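2-dehydropantoate 2-reductase, putative (Enterococcus faecalis, PDB 2EW2) probably catalyses the NADPH-dependent reduction of 2-dehydropantoate (ketopantoate) to (R)-pantoate, the second step in making pantoate for pantothenate biosynthesis. Local coordinates at residues 18-23 against 56-61; 41-46 against 60-65; 36-41 against 135-140. All coordinates share one frame; numbering follows the deposited sequence.

Contact 1. Residues 18-23 against 56-61; sequences LGIMLH and VVANLP
Gly19 meets Leu60 through its backbone: methyl CD1 of Leu60 comes to 4.0 Å from Gly19 O. That oxygen already accepts the helical bond from His23 N, so the methyl simply packs against a satisfied carbonyl on this turn of the helix.

One residue on, Ile20 works with both branches. Its CG2, anti to the backbone N, touches Val56 CG1 at 3.9 Å, while CG1 faces the methyl of Ala58, with Ile20 CG1 and Ala58 CB 4.3 Å apart. Leu47 and Ala49 of the neighbouring strand 47-51 also touch Ile20, so the isoleucine packs on two adjacent strands at once.

His23, a turn after Gly19, closes the row. Its ring swings out with CG anti to the backbone N (chi1 173°), passing alongside Leu60 in the opposite sense. Leu60 CD2 presses on the ring's inner part, 3.3 Å from His23 ND1, and Ala58 CB sits 3.9 Å from His23 CD2; both methyls come in obliquely. Beyond them a water joins the two segments, 3.2 Å from His23 NE2 and accepting a hydrogen bond from Asn59 N at 3.1 Å. Asn59 is the centre of an inverse gamma turn, where the chain leaves strand 54-58 and brings Leu60 round to the helix.

The axes of 18-23 and 56-58 approach to 9.2 Å and are nearly perpendicular, at 86°. The helix is the first of the Rossmann-type dinucleotide-binding domain, following a turn whose glycines are consistent with the GxGxxG pattern; here it packs beside the hairpin 47-51/54-58, which the chain makes between the parallel strands 28-32 and 62-63.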
ATOM      1  N   LEU B  18     -15.689 -36.759  -8.460  1.00 24.03           N
ATOM      2  CA  LEU B  18     -14.591 -37.328  -9.233  1.00 24.93           C
ATOM      3  C   LEU B  18     -14.318 -38.767  -8.791  1.00 24.78           C
ATOM      4  O   LEU B  18     -14.110 -39.646  -9.626  1.00 25.09           O
ATOM      5  CB  LEU B  18     -13.317 -36.464  -9.124  1.00 25.23           C
ATOM      6  CG  LEU B  18     -13.386 -34.978  -9.522  1.00 27.68           C
ATOM      7  CD1 LEU B  18     -12.020 -34.430  -9.922  1.00 29.11           C
ATOM      8  CD2 LEU B  18     -14.403 -34.686 -10.600  1.00 28.40           C
ATOM      9  N   GLY B  19     -14.336 -39.007  -7.487  1.00 24.45           N
ATOM     10  CA  GLY B  19     -14.102 -40.346  -6.957  1.00 25.40           C
ATOM     11  C   GLY B  19     -15.079 -41.403  -7.459  1.00 25.86           C
ATOM     12  O   GLY B  19     -14.669 -42.465  -7.940  1.00 26.14           O
ATOM     13  N   ILE B  20     -16.369 -41.120  -7.314  1.00 25.95           N
ATOM     14  CA  ILE B  20     -17.431 -42.007  -7.794  1.00 26.73           C
ATOM     15  C   ILE B  20     -17.310 -42.318  -9.291  1.00 26.37           C
ATOM     16  O   ILE B  20     -17.369 -43.477  -9.692  1.00 25.98           O
ATOM     17  CB  ILE B  20     -18.842 -41.413  -7.517  1.00 26.63           C
ATOM     18  CG1 ILE B  20     -19.142 -41.477  -6.018  1.00 28.30           C
ATOM     19  CG2 ILE B  20     -19.919 -42.215  -8.287  1.00 28.10           C
ATOM     20  CD1 ILE B  20     -20.331 -40.642  -5.558  1.00 27.44           C
HETATM   21  N   MSE B  21     -17.163 -41.267 -10.093  1.00 25.97           N
HETATM   22  CA  MSE B  21     -17.132 -41.376 -11.541  1.00 27.04           C
HETATM   23  C   MSE B  21     -15.891 -42.123 -12.033  1.00 25.96           C
HETATM   24  O   MSE B  21     -15.983 -42.948 -12.936  1.00 25.36           O
HETATM   25  CB  MSE B  21     -17.246 -39.987 -12.173  1.00 26.42           C
HETATM   26  CG  MSE B  21     -18.574 -39.283 -11.862  1.00 26.44           C
HETATM   27 SE   MSE B  21     -18.762 -37.562 -12.792  0.85 32.89          SE
HETATM   28  CE  MSE B  21     -18.988 -38.196 -14.594  1.00 27.08           C
ATOM     29  N   LEU B  22     -14.734 -41.843 -11.425  1.00 25.48           N
ATOM     30  CA  LEU B  22     -13.506 -42.575 -11.750  1.00 24.71           C
ATOM     31  C   LEU B  22     -13.569 -44.038 -11.291  1.00 25.32           C
ATOM     32  O   LEU B  22     -12.969 -44.916 -11.915  1.00 25.05           O
ATOM     33  CB  LEU B  22     -12.281 -41.865 -11.160  1.00 23.85           C
ATOM     34  CG  LEU B  22     -11.882 -40.560 -11.861  1.00 22.69           C
ATOM     35  CD1 LEU B  22     -10.931 -39.739 -10.973  1.00 19.90           C
ATOM     36  CD2 LEU B  22     -11.262 -40.840 -13.249  1.00 19.79           C
ATOM     37  N   HIS B  23     -14.296 -44.284 -10.206  1.00 26.32           N
ATOM     38  CA  HIS B  23     -14.539 -45.631  -9.713  1.00 27.96           C
ATOM     39  C   HIS B  23     -15.427 -46.390 -10.704  1.00 28.59           C
ATOM     40  O   HIS B  23     -15.166 -47.552 -11.022  1.00 28.72           O
ATOM     41  CB  HIS B  23     -15.172 -45.592  -8.316  1.00 28.16           C
ATOM     42  CG  HIS B  23     -15.605 -46.937  -7.808  1.00 30.31           C
ATOM     43  ND1 HIS B  23     -14.712 -47.890  -7.359  1.00 30.96           N
ATOM     44  CD2 HIS B  23     -16.839 -47.481  -7.664  1.00 30.98           C
ATOM     45  CE1 HIS B  23     -15.377 -48.962  -6.964  1.00 32.43           C
ATOM     46  NE2 HIS B  23     -16.668 -48.740  -7.144  1.00 32.20           N
ATOM     47  N   VAL B  56     -26.437 -43.962  -6.178  1.00 39.31           N
ATOM     48  CA  VAL B  56     -25.230 -44.698  -6.500  1.00 38.38           C
ATOM     49  C   VAL B  56     -24.432 -44.816  -5.203  1.00 37.62           C
ATOM     50  O   VAL B  56     -24.284 -43.829  -4.471  1.00 37.66           O
ATOM     51  CB  VAL B  56     -24.407 -43.943  -7.570  1.00 38.29           C
ATOM     52  CG1 VAL B  56     -22.995 -44.506  -7.696  1.00 38.32           C
ATOM     53  CG2 VAL B  56     -25.121 -43.990  -8.915  1.00 39.26           C
ATOM     54  N   VAL B  57     -23.952 -46.023  -4.904  1.00 36.41           N
ATOM     55  CA  VAL B  57     -23.102 -46.249  -3.727  1.00 35.37           C
ATOM     56  C   VAL B  57     -21.744 -46.765  -4.201  1.00 35.01           C
ATOM     57  O   VAL B  57     -21.674 -47.621  -5.080  1.00 34.94           O
ATOM     58  CB  VAL B  57     -23.745 -47.228  -2.706  1.00 35.52           C
ATOM     59  CG1 VAL B  57     -22.859 -47.414  -1.488  1.00 35.30           C
ATOM     60  CG2 VAL B  57     -25.144 -46.744  -2.268  1.00 35.24           C
ATOM     61  N   ALA B  58     -20.665 -46.224  -3.640  1.00 34.31           N
ATOM     62  CA  ALA B  58     -19.316 -46.640  -4.018  1.00 33.52           C
ATOM     63  C   ALA B  58     -18.557 -46.967  -2.752  1.00 33.09           C
ATOM     64  O   ALA B  58     -18.365 -46.103  -1.901  1.00 33.20           O
ATOM     65  CB  ALA B  58     -18.612 -45.543  -4.806  1.00 33.48           C
ATOM     66  N   ASN B  59     -18.157 -48.223  -2.605  1.00 32.91           N
ATOM     67  CA  ASN B  59     -17.416 -48.620  -1.421  1.00 32.88           C
ATOM     68  C   ASN B  59     -15.939 -48.327  -1.632  1.00 31.71           C
ATOM     69  O   ASN B  59     -15.196 -49.154  -2.132  1.00 32.03           O
ATOM     70  CB  ASN B  59     -17.661 -50.088  -1.080  1.00 33.69           C
ATOM     71  CG  ASN B  59     -19.131 -50.396  -0.893  1.00 36.96           C
ATOM     72  OD1 ASN B  59     -19.649 -50.348   0.229  1.00 41.08           O
ATOM     73  ND2 ASN B  59     -19.824 -50.692  -1.996  1.00 40.04           N
ATOM     74  N   LEU B  60     -15.533 -47.115  -1.279  1.00 30.20           N
ATOM     75  CA  LEU B  60     -14.176 -46.666  -1.545  1.00 28.13           C
ATOM     76  C   LEU B  60     -13.414 -46.638  -0.247  1.00 26.86           C
ATOM     77  O   LEU B  60     -13.986 -46.310   0.799  1.00 27.08           O
ATOM     78  CB  LEU B  60     -14.170 -45.276  -2.208  1.00 27.90           C
ATOM     79  CG  LEU B  60     -14.798 -45.190  -3.611  1.00 28.27           C
ATOM     80  CD1 LEU B  60     -14.856 -43.762  -4.154  1.00 28.28           C
ATOM     81  CD2 LEU B  60     -14.089 -46.108  -4.608  1.00 28.22           C
ATOM     82  N   PRO B  61     -12.120 -46.991  -0.302  1.00 25.48           N
ATOM     83  CA  PRO B  61     -11.264 -46.802   0.857  1.00 25.24           C
ATOM     84  C   PRO B  61     -11.099 -45.317   1.149  1.00 24.78           C
ATOM     85  O   PRO B  61     -11.070 -44.499   0.232  1.00 25.49           O
ATOM     86  CB  PRO B  61      -9.934 -47.452   0.451  1.00 24.44           C
ATOM     87  CG  PRO B  61      -9.990 -47.655  -0.993  1.00 24.63           C
ATOM     88  CD  PRO B  61     -11.413 -47.601  -1.447  1.00 25.29           C
TER
HETATM   89  O   HOH W   1     -18.524 -50.191  -4.949  1.00 43.83           O

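Contact 2. Residues 41-46 against 60-65; sequences AIRKNG and LPIFSP
Arg43 grips the backbone carbonyl of Ile62 with its guanidinium. The stronger bond runs from Arg43 NH2 to Ile62 O at 2.6 Å, bent to 143° at the hydrogen; the donor lies in the carbonyl plane, though the oxygen is tilted 22° out of the guanidinium plane. The single N-H of Arg43 NE is shared between the same oxygen, a weak bond at 3.2 Å, and a water. The side chain is extended from CG to NE, which carries the head from the helix over to the strand. Arg43 NH2 also forms a salt bridge with Glu67, whose carboxylate accepts a bond from Ser64 N as well; the pairing should help fix the guanidinium's position.

Two waters fill in the polar seam. The one at Arg43 NE also accepts from Ile62 N, at 3.1 Å. The other donates to two backbone carbonyls, 2.7 Å from Ile42 O and 2.9 Å from Leu60 O, and so bridges the last turn of the helix to the chain entering the strand.

Beyond the polar seam the contact turns apolar. Ile42 and Ile62 cross at about a right angle, with Ile42 CD1 against Ile62 CD1 at 3.5 Å. Ile62 CG2, lodged between the backbone N and carbonyl carbon of its own residue, touches both Ile42 CG2 and the aliphatic part of Arg43, 3.9 Å from Arg43 CG. Leu31 and Ile39 also touch Ile62. Arg43 NH2 lies near Phe63 CA as well and, obliquely, near the ring atom CD2.

Helix 36-45 thus packs on short strand 62-63, which pairs in parallel with strand 28-32 at the margin of the large sheet, an alpha/beta layering belonging to the Rossmann-type domain.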
ATOM      1  N   ALA B  41     -18.925 -42.318   8.000  1.00 29.66           N
ATOM      2  CA  ALA B  41     -20.090 -42.621   7.173  1.00 29.13           C
ATOM      3  C   ALA B  41     -19.687 -43.442   5.950  1.00 28.81           C
ATOM      4  O   ALA B  41     -20.323 -44.450   5.625  1.00 28.95           O
ATOM      5  CB  ALA B  41     -20.796 -41.325   6.738  1.00 29.06           C
ATOM      6  N   ILE B  42     -18.613 -43.019   5.286  1.00 27.98           N
ATOM      7  CA  ILE B  42     -18.133 -43.729   4.094  1.00 27.75           C
ATOM      8  C   ILE B  42     -17.666 -45.166   4.425  1.00 28.31           C
ATOM      9  O   ILE B  42     -17.956 -46.087   3.678  1.00 28.42           O
ATOM     10  CB  ILE B  42     -17.055 -42.905   3.312  1.00 27.04           C
ATOM     11  CG1 ILE B  42     -17.711 -41.666   2.698  1.00 26.05           C
ATOM     12  CG2 ILE B  42     -16.398 -43.758   2.235  1.00 26.47           C
ATOM     13  CD1 ILE B  42     -16.745 -40.637   2.161  1.00 27.21           C
ATOM     14  N   ARG B  43     -16.979 -45.343   5.550  1.00 29.59           N
ATOM     15  CA  ARG B  43     -16.542 -46.672   6.004  1.00 31.34           C
ATOM     16  C   ARG B  43     -17.693 -47.609   6.369  1.00 32.40           C
ATOM     17  O   ARG B  43     -17.605 -48.815   6.123  1.00 33.31           O
ATOM     18  CB  ARG B  43     -15.564 -46.558   7.179  1.00 31.15           C
ATOM     19  CG  ARG B  43     -14.168 -46.215   6.713  1.00 31.33           C
ATOM     20  CD  ARG B  43     -13.192 -46.093   7.844  1.00 31.95           C
ATOM     21  NE  ARG B  43     -11.890 -45.693   7.334  1.00 30.67           N
ATOM     22  CZ  ARG B  43     -10.913 -45.198   8.085  1.00 31.46           C
ATOM     23  NH1 ARG B  43     -11.089 -45.050   9.393  1.00 30.67           N
ATOM     24  NH2 ARG B  43      -9.761 -44.844   7.525  1.00 30.11           N
ATOM     25  N   LYS B  44     -18.746 -47.058   6.968  0.50 32.69           N
ATOM     26  CA  LYS B  44     -19.943 -47.825   7.294  0.50 33.18           C
ATOM     27  C   LYS B  44     -20.705 -48.196   6.029  0.50 33.09           C
ATOM     28  O   LYS B  44     -20.866 -49.374   5.715  0.50 33.15           O
ATOM     29  CB  LYS B  44     -20.875 -47.029   8.215  0.50 33.20           C
ATOM     30  CG  LYS B  44     -20.426 -46.877   9.664  0.50 33.67           C
ATOM     31  CD  LYS B  44     -21.346 -45.887  10.385  0.50 33.83           C
ATOM     32  CE  LYS B  44     -20.623 -45.055  11.440  0.50 34.34           C
ATOM     33  NZ  LYS B  44     -21.334 -43.755  11.689  0.50 33.58           N
ATOM     34  N   ASN B  45     -21.149 -47.176   5.301  1.00 33.28           N
ATOM     35  CA  ASN B  45     -22.128 -47.340   4.225  1.00 33.11           C
ATOM     36  C   ASN B  45     -21.619 -47.124   2.806  1.00 32.83           C
ATOM     37  O   ASN B  45     -22.408 -47.141   1.864  1.00 32.76           O
ATOM     38  CB  ASN B  45     -23.295 -46.373   4.451  1.00 34.04           C
ATOM     39  CG  ASN B  45     -23.942 -46.533   5.811  1.00 36.27           C
ATOM     40  OD1 ASN B  45     -24.341 -47.633   6.202  1.00 38.86           O
ATOM     41  ND2 ASN B  45     -24.047 -45.426   6.546  1.00 38.29           N
ATOM     42  N   GLY B  46     -20.317 -46.908   2.640  1.00 32.10           N
ATOM     43  CA  GLY B  46     -19.784 -46.515   1.333  1.00 31.22           C
ATOM     44  C   GLY B  46     -20.112 -45.046   1.108  1.00 30.56           C
ATOM     45  O   GLY B  46     -20.823 -44.433   1.915  1.00 30.49           O
ATOM     46  N   LEU B  60     -15.533 -47.115  -1.279  1.00 30.20           N
ATOM     47  CA  LEU B  60     -14.176 -46.666  -1.545  1.00 28.13           C
ATOM     48  C   LEU B  60     -13.414 -46.638  -0.247  1.00 26.86           C
ATOM     49  O   LEU B  60     -13.986 -46.310   0.799  1.00 27.08           O
ATOM     50  CB  LEU B  60     -14.170 -45.276  -2.208  1.00 27.90           C
ATOM     51  CG  LEU B  60     -14.798 -45.190  -3.611  1.00 28.27           C
ATOM     52  CD1 LEU B  60     -14.856 -43.762  -4.154  1.00 28.28           C
ATOM     53  CD2 LEU B  60     -14.089 -46.108  -4.608  1.00 28.22           C
ATOM     54  N   PRO B  61     -12.120 -46.991  -0.302  1.00 25.48           N
ATOM     55  CA  PRO B  61     -11.264 -46.802   0.857  1.00 25.24           C
ATOM     56  C   PRO B  61     -11.099 -45.317   1.149  1.00 24.78           C
ATOM     57  O   PRO B  61     -11.070 -44.499   0.232  1.00 25.49           O
ATOM     58  CB  PRO B  61      -9.934 -47.452   0.451  1.00 24.44           C
ATOM     59  CG  PRO B  61      -9.990 -47.655  -0.993  1.00 24.63           C
ATOM     60  CD  PRO B  61     -11.413 -47.601  -1.447  1.00 25.29           C
ATOM     61  N   ILE B  62     -11.046 -44.972   2.427  1.00 24.97           N
ATOM     62  CA  ILE B  62     -10.898 -43.574   2.841  1.00 24.44           C
ATOM     63  C   ILE B  62     -10.017 -43.501   4.075  1.00 25.37           C
ATOM     64  O   ILE B  62     -10.117 -44.335   4.986  1.00 25.44           O
ATOM     65  CB  ILE B  62     -12.281 -42.860   3.038  1.00 24.49           C
ATOM     66  CG1 ILE B  62     -12.096 -41.365   3.338  1.00 23.90           C
ATOM     67  CG2 ILE B  62     -13.126 -43.550   4.121  1.00 23.07           C
ATOM     68  CD1 ILE B  62     -13.371 -40.509   3.142  1.00 23.78           C
ATOM     69  N   PHE B  63      -9.122 -42.523   4.087  1.00 25.67           N
ATOM     70  CA  PHE B  63      -8.189 -42.361   5.185  1.00 26.37           C
ATOM     71  C   PHE B  63      -8.113 -40.895   5.572  1.00 26.86           C
ATOM     72  O   PHE B  63      -8.346 -40.033   4.743  1.00 26.60           O
ATOM     73  CB  PHE B  63      -6.795 -42.845   4.745  1.00 27.16           C
ATOM     74  CG  PHE B  63      -6.762 -44.289   4.280  1.00 26.55           C
ATOM     75  CD1 PHE B  63      -6.814 -44.594   2.941  1.00 26.41           C
ATOM     76  CD2 PHE B  63      -6.674 -45.330   5.205  1.00 27.77           C
ATOM     77  CE1 PHE B  63      -6.766 -45.924   2.491  1.00 26.96           C
ATOM     78  CE2 PHE B  63      -6.643 -46.669   4.778  1.00 27.82           C
ATOM     79  CZ  PHE B  63      -6.691 -46.965   3.413  1.00 27.83           C
ATOM     80  N   SER B  64      -7.808 -40.612   6.833  1.00 27.82           N
ATOM     81  CA  SER B  64      -7.441 -39.257   7.221  1.00 28.65           C
ATOM     82  C   SER B  64      -5.966 -39.074   6.875  1.00 28.78           C
ATOM     83  O   SER B  64      -5.231 -40.063   6.769  1.00 28.48           O
ATOM     84  CB  SER B  64      -7.694 -39.011   8.712  1.00 28.87           C
ATOM     85  OG  SER B  64      -6.745 -39.695   9.516  1.00 31.76           O
ATOM     86  N   PRO B  65      -5.522 -37.819   6.664  1.00 29.17           N
ATOM     87  CA  PRO B  65      -4.109 -37.610   6.343  1.00 29.58           C
ATOM     88  C   PRO B  65      -3.142 -38.196   7.394  1.00 30.39           C
ATOM     89  O   PRO B  65      -2.115 -38.769   7.032  1.00 30.10           O
ATOM     90  CB  PRO B  65      -3.992 -36.080   6.275  1.00 29.43           C
ATOM     91  CG  PRO B  65      -5.371 -35.623   5.937  1.00 29.64           C
ATOM     92  CD  PRO B  65      -6.270 -36.547   6.687  1.00 29.20           C
TER
HETATM   93  O   HOH W   2     -16.457 -47.331   1.822  1.00 46.29           O
HETATM   94  O   HOH W   3     -11.372 -47.246   4.527  1.00 30.30           O

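Contact 3. Residues 36-41 against 135-140; sequences PAHIEA and AGLEGP
Pro140 packs against the first turns of helix 36-45, where this helix of the Rossmann-type domain meets the edge strand 136-139 of a small mixed sheet. The ring's CB and CG meet Ala37: Pro140 CB comes within 3.5 Å of Ala37 O, and Pro140 CG lies 3.8 Å from Ala37 CB. One turn later, Ala41 CB rests against the carbonyl that follows the ring, 3.4 Å from Pro140 O.

The His38 ring lies beside the proline backbone. With CG anti to the backbone N (chi1 -165°), the imidazole is turned so that Pro140 CA lies at its edge, in plane with the ring, 4.0 Å from His38 ND1. Leu137 crosses the histidine obliquely, its CD1 4.2 Å from His38 CE1. Just after Leu137, Glu138 and Gly139 both face Arg142, a classic beta bulge within strand 136-139.

Several partners fix the imidazole's orientation. It meets the ring of Trp35 with the two planes about 20° apart, and Trp35 also touches Leu137 and Pro140. Both ring nitrogens are hydrogen-bonded: His38 ND1 to Gly141 N, just past the segment, and His38 NE2 to the carbonyl oxygen of Ala11.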
ATOM      1  N   PRO B  36     -13.802 -36.250  10.192  1.00 29.25           N
ATOM      2  CA  PRO B  36     -14.040 -37.551  10.821  1.00 28.95           C
ATOM      3  C   PRO B  36     -15.405 -38.176  10.522  1.00 28.54           C
ATOM      4  O   PRO B  36     -15.464 -39.357  10.173  1.00 27.84           O
ATOM      5  CB  PRO B  36     -13.845 -37.254  12.314  1.00 29.46           C
ATOM      6  CG  PRO B  36     -12.858 -36.099  12.315  1.00 29.53           C
ATOM      7  CD  PRO B  36     -13.367 -35.245  11.183  1.00 29.22           C
ATOM      8  N   ALA B  37     -16.481 -37.386  10.609  1.00 28.37           N
ATOM      9  CA  ALA B  37     -17.847 -37.880  10.343  1.00 28.15           C
ATOM     10  C   ALA B  37     -18.011 -38.447   8.929  1.00 27.92           C
ATOM     11  O   ALA B  37     -18.727 -39.444   8.710  1.00 27.82           O
ATOM     12  CB  ALA B  37     -18.858 -36.767  10.586  1.00 28.62           C
ATOM     13  N   HIS B  38     -17.339 -37.798   7.983  1.00 27.35           N
ATOM     14  CA  HIS B  38     -17.331 -38.166   6.565  1.00 26.89           C
ATOM     15  C   HIS B  38     -16.609 -39.508   6.392  1.00 27.01           C
ATOM     16  O   HIS B  38     -17.093 -40.404   5.705  1.00 26.23           O
ATOM     17  CB  HIS B  38     -16.631 -37.038   5.794  1.00 26.53           C
ATOM     18  CG  HIS B  38     -16.823 -37.064   4.306  1.00 26.27           C
ATOM     19  ND1 HIS B  38     -18.063 -37.148   3.704  1.00 24.96           N
ATOM     20  CD2 HIS B  38     -15.924 -36.951   3.296  1.00 25.21           C
ATOM     21  CE1 HIS B  38     -17.912 -37.123   2.391  1.00 25.35           C
ATOM     22  NE2 HIS B  38     -16.626 -36.993   2.116  1.00 22.86           N
ATOM     23  N   ILE B  39     -15.462 -39.651   7.049  1.00 27.53           N
ATOM     24  CA  ILE B  39     -14.709 -40.907   7.025  1.00 28.31           C
ATOM     25  C   ILE B  39     -15.542 -42.060   7.612  1.00 28.68           C
ATOM     26  O   ILE B  39     -15.598 -43.145   7.037  1.00 28.34           O
ATOM     27  CB  ILE B  39     -13.362 -40.770   7.785  1.00 28.25           C
ATOM     28  CG1 ILE B  39     -12.460 -39.747   7.089  1.00 28.25           C
ATOM     29  CG2 ILE B  39     -12.667 -42.132   7.925  1.00 28.05           C
ATOM     30  CD1 ILE B  39     -11.210 -39.399   7.882  1.00 28.88           C
ATOM     31  N   GLU B  40     -16.198 -41.799   8.742  1.00 29.89           N
ATOM     32  CA  GLU B  40     -17.017 -42.802   9.443  1.00 31.62           C
ATOM     33  C   GLU B  40     -18.212 -43.265   8.617  1.00 30.62           C
ATOM     34  O   GLU B  40     -18.480 -44.467   8.549  1.00 31.24           O
ATOM     35  CB  GLU B  40     -17.480 -42.280  10.814  1.00 31.20           C
ATOM     36  CG  GLU B  40     -16.325 -41.989  11.781  1.00 34.27           C
ATOM     37  CD  GLU B  40     -16.730 -41.177  13.026  1.00 35.75           C
ATOM     38  OE1 GLU B  40     -17.951 -41.043  13.298  1.00 41.36           O
ATOM     39  OE2 GLU B  40     -15.816 -40.683  13.748  1.00 40.40           O
ATOM     40  N   ALA B  41     -18.925 -42.318   8.000  1.00 29.66           N
ATOM     41  CA  ALA B  41     -20.090 -42.621   7.173  1.00 29.13           C
ATOM     42  C   ALA B  41     -19.687 -43.442   5.950  1.00 28.81           C
ATOM     43  O   ALA B  41     -20.323 -44.450   5.625  1.00 28.95           O
ATOM     44  CB  ALA B  41     -20.796 -41.325   6.738  1.00 29.06           C
ATOM     45  N   ALA B 135     -21.144 -29.992  -7.534  1.00 24.12           N
ATOM     46  CA  ALA B 135     -21.397 -31.068  -6.579  1.00 24.26           C
ATOM     47  C   ALA B 135     -21.914 -30.482  -5.271  1.00 24.01           C
ATOM     48  O   ALA B 135     -21.477 -29.416  -4.866  1.00 24.01           O
ATOM     49  CB  ALA B 135     -20.133 -31.868  -6.327  1.00 23.82           C
ATOM     50  N   GLY B 136     -22.829 -31.183  -4.608  1.00 23.76           N
ATOM     51  CA  GLY B 136     -23.329 -30.714  -3.305  1.00 24.29           C
ATOM     52  C   GLY B 136     -23.085 -31.726  -2.217  1.00 24.10           C
ATOM     53  O   GLY B 136     -23.077 -32.915  -2.475  1.00 24.24           O
ATOM     54  N   LEU B 137     -22.861 -31.256  -1.001  1.00 24.92           N
ATOM     55  CA  LEU B 137     -22.802 -32.135   0.150  1.00 25.63           C
ATOM     56  C   LEU B 137     -24.146 -32.134   0.911  1.00 26.26           C
ATOM     57  O   LEU B 137     -24.575 -31.090   1.419  1.00 26.29           O
ATOM     58  CB  LEU B 137     -21.656 -31.714   1.079  1.00 26.02           C
ATOM     59  CG  LEU B 137     -21.372 -32.718   2.196  1.00 27.72           C
ATOM     60  CD1 LEU B 137     -20.371 -33.802   1.751  1.00 28.11           C
ATOM     61  CD2 LEU B 137     -20.872 -31.984   3.427  1.00 30.27           C
ATOM     62  N   GLU B 138     -24.785 -33.299   1.018  1.00 26.33           N
ATOM     63  CA  GLU B 138     -26.040 -33.418   1.776  1.00 27.25           C
ATOM     64  C   GLU B 138     -25.816 -33.754   3.251  1.00 27.19           C
ATOM     65  O   GLU B 138     -26.569 -33.302   4.127  1.00 26.80           O
ATOM     66  CB  GLU B 138     -26.973 -34.441   1.135  1.00 27.39           C
ATOM     67  CG  GLU B 138     -27.318 -34.152  -0.328  1.00 30.43           C
ATOM     68  CD  GLU B 138     -28.653 -34.783  -0.749  1.00 34.56           C
ATOM     69  OE1 GLU B 138     -28.667 -35.781  -1.505  1.00 35.08           O
ATOM     70  OE2 GLU B 138     -29.696 -34.283  -0.300  1.00 37.53           O
ATOM     71  N   GLY B 139     -24.792 -34.556   3.520  1.00 26.92           N
ATOM     72  CA  GLY B 139     -24.438 -34.950   4.888  1.00 27.11           C
ATOM     73  C   GLY B 139     -23.127 -35.704   4.823  1.00 27.62           C
ATOM     74  O   GLY B 139     -22.626 -35.946   3.723  1.00 27.38           O
ATOM     75  N   PRO B 140     -22.547 -36.073   5.990  1.00 27.99           N
ATOM     76  CA  PRO B 140     -21.325 -36.900   5.941  1.00 27.84           C
ATOM     77  C   PRO B 140     -21.565 -38.134   5.074  1.00 27.49           C
ATOM     78  O   PRO B 140     -22.583 -38.809   5.229  1.00 27.32           O
ATOM     79  CB  PRO B 140     -21.100 -37.305   7.401  1.00 28.10           C
ATOM     80  CG  PRO B 140     -21.842 -36.282   8.220  1.00 28.71           C
ATOM     81  CD  PRO B 140     -22.965 -35.752   7.369  1.00 28.05           C
TER

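Contacts 1 and 2 meet at Leu60 and Pro61, the connection from strand 54-58 to strand 62-63; their centres are 11 Å apart, and Val57 CG1 approaches Asn45 O to 3.4 Å between them. Contacts 2 and 3 use successive parts of helix 36-45 and share Ala41; with centres 10 Å apart, they touch where Ser64 CB packs on Ile39 CD1 at 3.6 Å. Contacts 1 and 3 stay about 7 Å apart at their nearest atoms, yet both reach the small four-stranded sheet, at its two outermost strands. Both also come near the probable glycine-rich turn, through Gly19 and His38. All three lie away from Glu311, a magnesium ligand of this protein, though no metal is bound to this chain.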